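Local coordinates for adenine phosphoribosyltransferase (Leishmania donovani, PDB 1QB8), which probably catalyses the transfer of a phosphoribosyl group from 5-phospho-alpha-D-ribose 1-diphosphate to adenine, giving AMP and diphosphate in purine salvage, at residues A[73-78]-A[142-147]. Numbering follows the deposited sequence.
With AMP (adenosine monophosphate), chain C.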
# COMPACT_ATOMS: atom_id res chain seq x y z
N THR A 73 -18.06 -1.29 8.53
CA THR A 73 -17.39 -2.14 9.49
C THR A 73 -15.99 -2.52 9.01
O THR A 73 -15.13 -2.90 9.81
CB THR A 73 -18.19 -3.43 9.72
OG1 THR A 73 -18.17 -4.23 8.52
CG2 THR A 73 -19.64 -3.11 10.07
N HIS A 74 -15.75 -2.39 7.70
CA HIS A 74 -14.46 -2.74 7.10
C HIS A 74 -14.11 -1.87 5.91
O HIS A 74 -14.98 -1.30 5.24
CB HIS A 74 -14.48 -4.19 6.56
CG HIS A 74 -14.64 -5.26 7.60
ND1 HIS A 74 -15.84 -5.53 8.22
CD2 HIS A 74 -13.76 -6.17 8.08
CE1 HIS A 74 -15.70 -6.57 9.02
NE2 HIS A 74 -14.45 -6.98 8.95
N ILE A 75 -12.81 -1.80 5.62
CA ILE A 75 -12.31 -1.07 4.46
C ILE A 75 -11.49 -2.13 3.68
O ILE A 75 -10.62 -2.78 4.25
CB ILE A 75 -11.35 0.09 4.83
CG1 ILE A 75 -12.00 1.07 5.81
CG2 ILE A 75 -10.91 0.82 3.57
CD1 ILE A 75 -13.19 1.81 5.27
N LEU A 76 -11.83 -2.34 2.42
CA LEU A 76 -11.12 -3.30 1.58
C LEU A 76 -10.37 -2.54 0.49
O LEU A 76 -10.99 -2.01 -0.44
CB LEU A 76 -12.09 -4.30 0.95
CG LEU A 76 -11.52 -5.27 -0.09
CD1 LEU A 76 -10.59 -6.26 0.58
CD2 LEU A 76 -12.66 -5.99 -0.79
N GLY A 77 -9.04 -2.48 0.60
CA GLY A 77 -8.24 -1.77 -0.38
C GLY A 77 -7.62 -2.71 -1.39
O GLY A 77 -7.22 -3.82 -1.05
N PHE A 78 -7.49 -2.23 -2.62
CA PHE A 78 -6.94 -3.01 -3.72
C PHE A 78 -5.42 -2.88 -3.84
O PHE A 78 -4.88 -1.78 -3.74
CB PHE A 78 -7.62 -2.60 -5.04
CG PHE A 78 -9.13 -2.73 -5.05
CD1 PHE A 78 -9.82 -3.32 -3.99
CD2 PHE A 78 -9.87 -2.27 -6.14
CE1 PHE A 78 -11.21 -3.43 -4.01
CE2 PHE A 78 -11.26 -2.38 -6.18
CZ PHE A 78 -11.93 -2.97 -5.11
N VAL A 142 -16.36 -0.93 2.63
CA VAL A 142 -16.05 0.17 1.74
C VAL A 142 -14.87 -0.32 0.89
O VAL A 142 -13.85 -0.77 1.42
CB VAL A 142 -15.62 1.42 2.51
CG1 VAL A 142 -15.17 2.52 1.55
CG2 VAL A 142 -16.77 1.92 3.36
N LEU A 143 -15.04 -0.32 -0.44
CA LEU A 143 -13.99 -0.74 -1.36
C LEU A 143 -13.22 0.51 -1.78
O LEU A 143 -13.85 1.54 -2.07
CB LEU A 143 -14.58 -1.42 -2.59
CG LEU A 143 -14.99 -2.90 -2.53
CD1 LEU A 143 -15.91 -3.14 -1.37
CD2 LEU A 143 -15.65 -3.29 -3.82
N ILE A 144 -11.89 0.43 -1.85
CA ILE A 144 -11.09 1.59 -2.23
C ILE A 144 -9.86 1.29 -3.09
O ILE A 144 -9.17 0.30 -2.89
CB ILE A 144 -10.66 2.41 -0.98
CG1 ILE A 144 -10.09 3.77 -1.39
CG2 ILE A 144 -9.65 1.65 -0.16
CD1 ILE A 144 -9.87 4.73 -0.23
N ASP A 145 -9.61 2.17 -4.06
CA ASP A 145 -8.47 2.08 -4.97
C ASP A 145 -8.22 3.51 -5.47
O ASP A 145 -9.05 4.40 -5.24
CB ASP A 145 -8.81 1.18 -6.16
CG ASP A 145 -7.57 0.65 -6.87
OD1 ASP A 145 -7.74 -0.16 -7.79
OD2 ASP A 145 -6.43 1.00 -6.49
N ASP A 146 -7.09 3.75 -6.14
CA ASP A 146 -6.80 5.10 -6.62
C ASP A 146 -7.55 5.51 -7.88
O ASP A 146 -8.19 6.56 -7.91
CB ASP A 146 -5.29 5.34 -6.77
CG ASP A 146 -4.68 4.58 -7.93
OD1 ASP A 146 -3.71 5.10 -8.53
OD2 ASP A 146 -5.16 3.47 -8.24
N VAL A 147 -7.53 4.66 -8.91
CA VAL A 147 -8.19 4.97 -10.17
C VAL A 147 -9.21 3.93 -10.61
O VAL A 147 -8.92 2.73 -10.60
CB VAL A 147 -7.16 5.13 -11.33
CG1 VAL A 147 -7.87 5.43 -12.63
CG2 VAL A 147 -6.16 6.24 -11.02
P AMP C . -9.48 -1.25 -13.75
O1P AMP C . -9.55 -2.64 -13.22
O2P AMP C . -10.49 -0.27 -13.31
O3P AMP C . -9.45 -1.31 -15.34
O5' AMP C . -8.11 -0.67 -13.45
C5' AMP C . -7.02 -1.49 -12.76
C4' AMP C . -6.01 -0.62 -12.03
O4' AMP C . -5.10 -0.13 -13.01
C3' AMP C . -6.63 0.62 -11.33
O3' AMP C . -6.73 0.48 -9.93
C2' AMP C . -5.69 1.76 -11.54
O2' AMP C . -4.70 1.69 -10.53
C1' AMP C . -5.16 1.27 -12.89
N9 AMP C . -5.16 2.11 -14.06
C8 AMP C . -5.97 2.03 -15.15
N7 AMP C . -5.92 3.10 -15.88
C5 AMP C . -5.03 3.97 -15.26
C6 AMP C . -4.56 5.27 -15.54
N6 AMP C . -4.95 5.97 -16.62
N1 AMP C . -3.67 5.79 -14.65
C2 AMP C . -3.28 5.09 -13.59
N3 AMP C . -3.65 3.86 -13.21
C4 AMP C . -4.55 3.32 -14.09
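Phe78 reaches across to Leu143, Ile144 and Asp145 of the neighbouring strand and meets each of them differently. Its backbone N donates to Ile144 O at 3.0 Å, and the same carbonyl oxygen lies over one face of the ring, offset towards the rim. With CG turned beside the backbone N (chi1 -57°), the ring extends back along the sheet, so that CZ meets Leu143 CD2 edge-on at 4.0 Å. On the other flank, Phe78 CD2 is 3.4 Å from Asp145 OD1; ring and carboxylate planes are 66° apart, and the Asp145 side chain passes nearly at a right angle to that of Phe78. Leu76, Leu143 and Phe78 all touch helix 152-163, Phe78 through Thr153, a magnesium-binding residue. Strands 74-78 and 140-145 are neighbours in the parallel core of the type I phosphoribosyltransferase fold, a Rossmann-like sheet that presents its ligands at the C-terminal ends of its strands. Their pairing is regular: Val142 N to His74 O, Leu76 N to Val142 O and Ile144 N to Leu76 O precede the Phe78 bond. On one face Val142 and Ile75 stand alongside each other, Val142 CB 3.7 Å from Ile75 CD1, which the turn about CB-CG1 (chi2 -64°) swings towards Val142. Two residues further along, on the same face, Ile144 CG2 lies against Gly77, 3.7 Å from its CA, and also touches Ile75 CG2 at 4.0 Å. Beyond Ile144, Asp145, which binds AMP and magnesium, brings OD1 to 2.5 Å from AMP O3', while its OD2 accepts a bond from Asp146 N. Arg81 makes a salt bridge to Asp146 OD1, whose partner oxygen OD2 is 2.9 Å from AMP O2'.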